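Local coordinates for PGRP-Hd - Peptidoglycan recognition protein homologue (Alvinella pompejana, PDB 3EP1) that probably recognises bacterial peptidoglycan in innate immunity, with a fold related to N-acetylmuramoyl-L-alanine amidases, at residues R18-N23 with G97-H102; K79-I84 with H109-A114. All coordinates share one frame; numbering follows the deposited sequence.

How the interactions relate
Interaction 2 lies in the core of the molecule, its centre about 4 Å from the centre of the chain, where strands 82-84 and 110-115 pair within the mixed sheet. Interaction 1 is a surface contact about 14 Å from that centre, between the loop before strand 26-33 and the loop leading from strand 90-92 toward strand 110-115. The two contact centres are about 10 Å apart. A probable hydrogen bond of 3.2 Å from Gln101 N to Lys79 O joins them, and Met22 CE packs 3.2 Å from Ser110 O. The segments alternate along the chain, so 97-102 of interaction 1 lies in sequence between the paired segments of interaction 2.

Interaction 1: R18-N23 with G97-H102; sequences RQIKMN and GVVGQH
A single, isolated beta bridge joins two surface loops here, with Lys21 and Val98 as its non-hydrogen-bonded antiparallel pair (CA to CA 4.5 Å). Two backbone bonds flank that pair. Val99 N donates to Ile20 O at 3.0 Å, close to straight at the hydrogen and nearly in line with the C=O bond. Met22 N reaches Gly97 O at 2.9 Å, but this bond is more bent (136°), and the donor sits well off the carbonyl plane, by 53°. Each acceptor also faces a CA-H across the bridge: Ile20 O that of Val98, and Gly97 O that of Lys21.

A water extends the pairing, accepting from Ile20 N and donating to Val99 O at 2.7 Å; Arg94 also donates to Val99 O. Among the side chains, the CG of Gln19 meets both methyls of Val98, each at 4.0 Å, with the two side chains at about a right angle. Met22 crosses Val99 obliquely. Its extended chain bends only at the sulfur (chi3 -89°), bringing CE to 4.0 Å from Val99 CG1. The other Val99 methyl, CG2, is modelled 3.2 Å from Ile20 CB, closer than carbon atoms normally approach, so the detail of this contact is doubtful.

With main-chain atoms and one water supplying every polar link across the contact, and a few apolar contacts from Gln19, Ile20 and Met22 near the surface, the pairing probably rests more on main-chain geometry than on side-chain identity.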
ATOM      1  N   ARG A  18      10.333 -24.213   3.290  1.00 29.80           N
ATOM      2  CA  ARG A  18      11.507 -23.347   3.339  1.00 29.24           C
ATOM      3  C   ARG A  18      11.115 -21.987   2.756  1.00 28.04           C
ATOM      4  O   ARG A  18      10.303 -21.906   1.836  1.00 27.27           O
ATOM      5  CB  ARG A  18      12.659 -23.959   2.527  1.00 31.85           C
ATOM      6  CG  ARG A  18      12.354 -24.128   1.051  1.00 35.08           C
ATOM      7  CD  ARG A  18      13.197 -25.231   0.378  1.00 37.96           C
ATOM      8  NE  ARG A  18      13.010 -26.531   1.026  1.00 41.26           N
ATOM      9  CZ  ARG A  18      13.121 -27.712   0.417  1.00 41.93           C
ATOM     10  NH1 ARG A  18      13.420 -27.776  -0.878  1.00 42.40           N
ATOM     11  NH2 ARG A  18      12.926 -28.832   1.110  1.00 40.79           N
ATOM     12  N   GLN A  19      11.689 -20.922   3.298  1.00 27.82           N
ATOM     13  CA  GLN A  19      11.387 -19.577   2.836  1.00 28.16           C
ATOM     14  C   GLN A  19      12.647 -18.899   2.313  1.00 28.53           C
ATOM     15  O   GLN A  19      13.570 -18.620   3.073  1.00 30.89           O
ATOM     16  CB  GLN A  19      10.786 -18.765   3.984  1.00 28.48           C
ATOM     17  CG  GLN A  19      10.569 -17.304   3.664  1.00 32.89           C
ATOM     18  CD  GLN A  19       9.942 -16.542   4.817  1.00 35.19           C
ATOM     19  OE1 GLN A  19       8.830 -16.854   5.247  1.00 37.61           O
ATOM     20  NE2 GLN A  19      10.651 -15.537   5.323  1.00 35.68           N
ATOM     21  N   ILE A  20      12.692 -18.646   1.009  1.00 29.38           N
ATOM     22  CA  ILE A  20      13.852 -17.994   0.421  1.00 29.65           C
ATOM     23  C   ILE A  20      13.557 -16.515   0.220  1.00 31.30           C
ATOM     24  O   ILE A  20      12.644 -16.149  -0.526  1.00 31.63           O
ATOM     25  CB  ILE A  20      14.231 -18.640  -0.935  1.00 29.33           C
ATOM     26  CG1 ILE A  20      14.554 -20.124  -0.722  1.00 28.78           C
ATOM     27  CG2 ILE A  20      15.427 -17.913  -1.548  1.00 29.43           C
ATOM     28  CD1 ILE A  20      15.090 -20.838  -1.961  1.00 29.76           C
ATOM     29  N   LYS A  21      14.324 -15.664   0.899  1.00 32.14           N
ATOM     30  CA  LYS A  21      14.133 -14.221   0.791  1.00 34.28           C
ATOM     31  C   LYS A  21      14.530 -13.703  -0.581  1.00 33.68           C
ATOM     32  O   LYS A  21      15.238 -14.368  -1.327  1.00 34.35           O
ATOM     33  CB  LYS A  21      14.922 -13.496   1.883  1.00 34.33           C
ATOM     34  CG  LYS A  21      14.333 -13.719   3.269  1.00 37.54           C
ATOM     35  CD  LYS A  21      15.081 -12.939   4.333  1.00 40.74           C
ATOM     36  CE  LYS A  21      14.332 -12.960   5.662  1.00 42.22           C
ATOM     37  NZ  LYS A  21      14.160 -14.335   6.228  1.00 44.56           N
ATOM     38  N   MET A  22      14.062 -12.509  -0.911  1.00 34.70           N
ATOM     39  CA  MET A  22      14.344 -11.923  -2.212  1.00 35.19           C
ATOM     40  C   MET A  22      15.240 -10.690  -2.124  1.00 36.75           C
ATOM     41  O   MET A  22      14.892  -9.702  -1.466  1.00 36.49           O
ATOM     42  CB  MET A  22      13.023 -11.568  -2.890  1.00 32.92           C
ATOM     43  CG  MET A  22      13.158 -10.930  -4.244  1.00 33.87           C
ATOM     44  SD  MET A  22      11.553 -10.652  -4.990  1.00 32.97           S
ATOM     45  CE  MET A  22      11.337 -12.203  -5.848  1.00 29.73           C
ATOM     46  N   ASN A  23      16.391 -10.750  -2.796  1.00 38.68           N
ATOM     47  CA  ASN A  23      17.337  -9.633  -2.807  1.00 39.32           C
ATOM     48  C   ASN A  23      16.890  -8.572  -3.812  1.00 40.06           C
ATOM     49  O   ASN A  23      16.924  -8.802  -5.023  1.00 41.23           O
ATOM     50  CB  ASN A  23      18.739 -10.127  -3.164  1.00 39.21           C
ATOM     51  N   GLY A  97       8.697  -9.817  -0.562  1.00 16.93           N
ATOM     52  CA  GLY A  97      10.051 -10.212  -0.214  1.00 20.00           C
ATOM     53  C   GLY A  97      10.438 -11.678  -0.202  1.00 19.59           C
ATOM     54  O   GLY A  97      11.467 -12.027   0.369  1.00 22.69           O
ATOM     55  N   VAL A  98       9.639 -12.538  -0.821  1.00 19.95           N
ATOM     56  CA  VAL A  98       9.954 -13.966  -0.860  1.00 19.88           C
ATOM     57  C   VAL A  98       9.817 -14.507  -2.283  1.00 20.11           C
ATOM     58  O   VAL A  98       8.870 -14.167  -2.985  1.00 22.86           O
ATOM     59  CB  VAL A  98       9.018 -14.785   0.060  1.00 19.85           C
ATOM     60  CG1 VAL A  98       9.375 -16.260  -0.021  1.00 19.43           C
ATOM     61  CG2 VAL A  98       9.120 -14.294   1.493  1.00 19.92           C
ATOM     62  N   VAL A  99      10.755 -15.357  -2.697  1.00 20.09           N
ATOM     63  CA  VAL A  99      10.719 -15.937  -4.040  1.00 19.59           C
ATOM     64  C   VAL A  99       9.645 -17.019  -4.161  1.00 18.86           C
ATOM     65  O   VAL A  99       9.552 -17.920  -3.324  1.00 19.28           O
ATOM     66  CB  VAL A  99      12.093 -16.542  -4.439  1.00 21.48           C
ATOM     67  CG1 VAL A  99      13.166 -15.453  -4.470  1.00 21.06           C
ATOM     68  CG2 VAL A  99      12.486 -17.615  -3.454  1.00 24.65           C
ATOM     69  N   GLY A 100       8.822 -16.910  -5.202  1.00 17.34           N
ATOM     70  CA  GLY A 100       7.773 -17.887  -5.412  1.00 15.39           C
ATOM     71  C   GLY A 100       8.209 -18.956  -6.398  1.00 15.76           C
ATOM     72  O   GLY A 100       9.386 -19.033  -6.751  1.00 14.69           O
ATOM     73  N   GLN A 101       7.257 -19.778  -6.829  1.00 15.30           N
ATOM     74  CA  GLN A 101       7.502 -20.835  -7.808  1.00 17.01           C
ATOM     75  C   GLN A 101       6.288 -20.843  -8.742  1.00 16.33           C
ATOM     76  O   GLN A 101       5.532 -21.806  -8.795  1.00 18.32           O
ATOM     77  CB  GLN A 101       7.680 -22.185  -7.096  1.00 16.80           C
ATOM     78  CG  GLN A 101       8.992 -22.269  -6.312  1.00 19.80           C
ATOM     79  CD  GLN A 101       9.077 -23.466  -5.377  1.00 22.89           C
ATOM     80  OE1 GLN A 101       8.369 -23.540  -4.373  1.00 21.30           O
ATOM     81  NE2 GLN A 101       9.951 -24.411  -5.708  1.00 21.58           N
ATOM     82  N   HIS A 102       6.131 -19.744  -9.474  1.00 16.00           N
ATOM     83  CA  HIS A 102       5.009 -19.530 -10.386  1.00 16.38           C
ATOM     84  C   HIS A 102       5.376 -19.382 -11.863  1.00 16.71           C
ATOM     85  O   HIS A 102       4.590 -19.737 -12.742  1.00 16.95           O
ATOM     86  CB  HIS A 102       4.242 -18.292  -9.927  1.00 15.46           C
ATOM     87  CG  HIS A 102       5.130 -17.135  -9.585  1.00 12.96           C
ATOM     88  ND1 HIS A 102       5.703 -16.328 -10.541  1.00 14.08           N
ATOM     89  CD2 HIS A 102       5.590 -16.687  -8.392  1.00 13.77           C
ATOM     90  CE1 HIS A 102       6.479 -15.433  -9.955  1.00 13.75           C
ATOM     91  NE2 HIS A 102       6.428 -15.630  -8.649  1.00 13.63           N
TER
HETATM   92  O   HOH W   1      10.740 -19.319  -1.297  1.00 29.04           O

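Interaction 2: K79-I84 with H109-A114; sequences KYNFLI and HSIGVA
Gly112 O is gripped by two successive backbone N-H groups: Asn81 N at 2.8 Å, bent at the hydrogen (140°), and Phe82 N in a weak bond of 3.3 Å. Tyr80 CB lies against the same oxygen at 3.4 Å. Beyond this fork the pairing becomes regular. Ala114 N donates to Phe82 O at 3.0 Å, and Ile84 N to Ala114 O, also 3.0 Å, the latter nearly collinear with the carbonyl.

This is parallel pairing of strands 82-84 and 110-115 in the mixed central sheet, the axes of 82-84 and 110-114 passing 4.7 Å apart at 28°; on its other side, strand 82-84 has 90-92 as its antiparallel neighbour. Phe82 and Val113 point to one face, where both touch Leu135 of helix 126-141. Ile84 meets that helix too, and its CD1 packs on Val113 CG1 at 3.8 Å. Leu83 and Ala114 point to the opposite face. There the Tyr80 ring, with CG placed anti to the carbonyl carbon (chi1 -45°), receives Ala114 CB centrally in a CH-pi contact of 3.4 Å to the centroid, while Lys79 CB lies over the other face, nearer the ring's margin.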
ATOM      1  N   LYS A  79       2.344 -21.579  -4.598  1.00 13.81           N
ATOM      2  CA  LYS A  79       3.145 -20.961  -5.669  1.00 15.29           C
ATOM      3  C   LYS A  79       3.213 -19.443  -5.805  1.00 15.13           C
ATOM      4  O   LYS A  79       4.236 -18.898  -6.231  1.00 17.05           O
ATOM      5  CB  LYS A  79       2.702 -21.498  -7.030  1.00 15.41           C
ATOM      6  CG  LYS A  79       2.843 -22.987  -7.221  1.00 19.72           C
ATOM      7  CD  LYS A  79       2.314 -23.382  -8.587  1.00 22.86           C
ATOM      8  CE  LYS A  79       2.307 -24.886  -8.758  1.00 23.59           C
ATOM      9  NZ  LYS A  79       1.573 -25.283  -9.985  1.00 27.02           N
ATOM     10  N   TYR A  80       2.136 -18.758  -5.455  1.00 14.14           N
ATOM     11  CA  TYR A  80       2.103 -17.319  -5.622  1.00 14.64           C
ATOM     12  C   TYR A  80       2.377 -16.452  -4.403  1.00 12.03           C
ATOM     13  O   TYR A  80       2.233 -16.890  -3.266  1.00 13.50           O
ATOM     14  CB  TYR A  80       0.761 -16.945  -6.237  1.00 16.76           C
ATOM     15  CG  TYR A  80       0.376 -17.851  -7.389  1.00 18.54           C
ATOM     16  CD1 TYR A  80      -0.428 -18.971  -7.180  1.00 19.56           C
ATOM     17  CD2 TYR A  80       0.830 -17.600  -8.684  1.00 16.63           C
ATOM     18  CE1 TYR A  80      -0.777 -19.819  -8.235  1.00 20.41           C
ATOM     19  CE2 TYR A  80       0.489 -18.446  -9.744  1.00 20.56           C
ATOM     20  CZ  TYR A  80      -0.316 -19.549  -9.512  1.00 19.86           C
ATOM     21  OH  TYR A  80      -0.673 -20.370 -10.558  1.00 24.91           O
ATOM     22  N   ASN A  81       2.785 -15.214  -4.668  1.00 13.40           N
ATOM     23  CA  ASN A  81       3.072 -14.226  -3.627  1.00 14.09           C
ATOM     24  C   ASN A  81       1.765 -13.652  -3.087  1.00 14.34           C
ATOM     25  O   ASN A  81       1.680 -13.281  -1.918  1.00 14.57           O
ATOM     26  CB  ASN A  81       3.913 -13.083  -4.202  1.00 15.96           C
ATOM     27  CG  ASN A  81       5.320 -13.508  -4.538  1.00 16.98           C
ATOM     28  OD1 ASN A  81       6.185 -13.561  -3.667  1.00 22.61           O
ATOM     29  ND2 ASN A  81       5.557 -13.826  -5.804  1.00 14.42           N
ATOM     30  N   PHE A  82       0.766 -13.574  -3.964  1.00 13.85           N
ATOM     31  CA  PHE A  82      -0.558 -13.058  -3.635  1.00 12.77           C
ATOM     32  C   PHE A  82      -1.604 -13.663  -4.562  1.00 12.43           C
ATOM     33  O   PHE A  82      -1.283 -14.140  -5.647  1.00 12.59           O
ATOM     34  CB  PHE A  82      -0.623 -11.536  -3.803  1.00 13.45           C
ATOM     35  CG  PHE A  82       0.262 -10.773  -2.863  1.00 14.42           C
ATOM     36  CD1 PHE A  82       1.522 -10.348  -3.267  1.00 15.14           C
ATOM     37  CD2 PHE A  82      -0.161 -10.491  -1.569  1.00 13.01           C
ATOM     38  CE1 PHE A  82       2.346  -9.655  -2.396  1.00 14.24           C
ATOM     39  CE2 PHE A  82       0.653  -9.801  -0.691  1.00 13.78           C
ATOM     40  CZ  PHE A  82       1.914  -9.382  -1.107  1.00 15.22           C
ATOM     41  N   LEU A  83      -2.861 -13.624  -4.133  1.00 12.58           N
ATOM     42  CA  LEU A  83      -3.967 -14.134  -4.930  1.00 13.81           C
ATOM     43  C   LEU A  83      -5.127 -13.158  -4.753  1.00 14.80           C
ATOM     44  O   LEU A  83      -5.295 -12.581  -3.685  1.00 17.90           O
ATOM     45  CB  LEU A  83      -4.374 -15.539  -4.476  1.00 13.18           C
ATOM     46  CG  LEU A  83      -3.309 -16.640  -4.454  1.00 14.58           C
ATOM     47  CD1 LEU A  83      -2.535 -16.575  -3.148  1.00 16.01           C
ATOM     48  CD2 LEU A  83      -3.974 -18.003  -4.591  1.00 16.39           C
ATOM     49  N   ILE A  84      -5.930 -12.987  -5.796  1.00 16.04           N
ATOM     50  CA  ILE A  84      -7.046 -12.045  -5.771  1.00 16.29           C
ATOM     51  C   ILE A  84      -8.329 -12.691  -6.300  1.00 18.82           C
ATOM     52  O   ILE A  84      -8.307 -13.316  -7.358  1.00 19.87           O
ATOM     53  CB  ILE A  84      -6.699 -10.810  -6.653  1.00 17.12           C
ATOM     54  CG1 ILE A  84      -5.322 -10.260  -6.248  1.00 17.95           C
ATOM     55  CG2 ILE A  84      -7.787  -9.754  -6.546  1.00 15.93           C
ATOM     56  CD1 ILE A  84      -4.828  -9.088  -7.077  1.00 17.92           C
ATOM     57  N   HIS A 109      13.251 -12.386  -9.287  1.00 22.48           N
ATOM     58  CA  HIS A 109      13.058 -10.954  -9.091  1.00 23.24           C
ATOM     59  C   HIS A 109      11.692 -10.476  -9.555  1.00 21.62           C
ATOM     60  O   HIS A 109      11.576  -9.477 -10.250  1.00 20.92           O
ATOM     61  CB  HIS A 109      14.167 -10.177  -9.809  1.00 28.69           C
ATOM     62  CG  HIS A 109      15.551 -10.605  -9.419  1.00 33.82           C
ATOM     63  ND1 HIS A 109      16.093 -10.338  -8.179  1.00 36.63           N
ATOM     64  CD2 HIS A 109      16.481 -11.332 -10.085  1.00 35.88           C
ATOM     65  CE1 HIS A 109      17.294 -10.883  -8.097  1.00 36.18           C
ATOM     66  NE2 HIS A 109      17.554 -11.492  -9.239  1.00 37.44           N
ATOM     67  N   SER A 110      10.647 -11.190  -9.156  1.00 20.65           N
ATOM     68  CA  SER A 110       9.300 -10.812  -9.551  1.00 19.01           C
ATOM     69  C   SER A 110       8.292 -11.237  -8.501  1.00 19.21           C
ATOM     70  O   SER A 110       8.628 -11.903  -7.524  1.00 17.74           O
ATOM     71  CB  SER A 110       8.931 -11.485 -10.861  1.00 19.10           C
ATOM     72  OG  SER A 110       8.785 -12.876 -10.635  1.00 20.16           O
ATOM     73  N   ILE A 111       7.047 -10.849  -8.738  1.00 18.73           N
ATOM     74  CA  ILE A 111       5.936 -11.177  -7.864  1.00 18.42           C
ATOM     75  C   ILE A 111       4.900 -11.958  -8.675  1.00 17.40           C
ATOM     76  O   ILE A 111       4.495 -11.540  -9.757  1.00 18.76           O
ATOM     77  CB  ILE A 111       5.300  -9.895  -7.294  1.00 18.91           C
ATOM     78  CG1 ILE A 111       6.232  -9.286  -6.254  1.00 17.54           C
ATOM     79  CG2 ILE A 111       3.949 -10.198  -6.682  1.00 21.78           C
ATOM     80  CD1 ILE A 111       6.410 -10.150  -5.034  1.00 19.86           C
ATOM     81  N   GLY A 112       4.500 -13.108  -8.158  1.00 14.58           N
ATOM     82  CA  GLY A 112       3.519 -13.916  -8.850  1.00 15.42           C
ATOM     83  C   GLY A 112       2.160 -13.688  -8.230  1.00 14.79           C
ATOM     84  O   GLY A 112       1.987 -13.849  -7.028  1.00 14.86           O
ATOM     85  N   VAL A 113       1.199 -13.292  -9.052  1.00 15.09           N
ATOM     86  CA  VAL A 113      -0.146 -13.044  -8.576  1.00 14.84           C
ATOM     87  C   VAL A 113      -1.122 -13.945  -9.317  1.00 14.21           C
ATOM     88  O   VAL A 113      -1.173 -13.945 -10.539  1.00 14.59           O
ATOM     89  CB  VAL A 113      -0.574 -11.579  -8.804  1.00 14.50           C
ATOM     90  CG1 VAL A 113      -1.980 -11.369  -8.270  1.00 19.48           C
ATOM     91  CG2 VAL A 113       0.389 -10.623  -8.124  1.00 15.06           C
ATOM     92  N   ALA A 114      -1.888 -14.721  -8.570  1.00 15.52           N
ATOM     93  CA  ALA A 114      -2.874 -15.605  -9.174  1.00 16.64           C
ATOM     94  C   ALA A 114      -4.234 -14.938  -9.075  1.00 17.26           C
ATOM     95  O   ALA A 114      -4.570 -14.370  -8.034  1.00 17.51           O
ATOM     96  CB  ALA A 114      -2.908 -16.938  -8.447  1.00 14.54           C
TER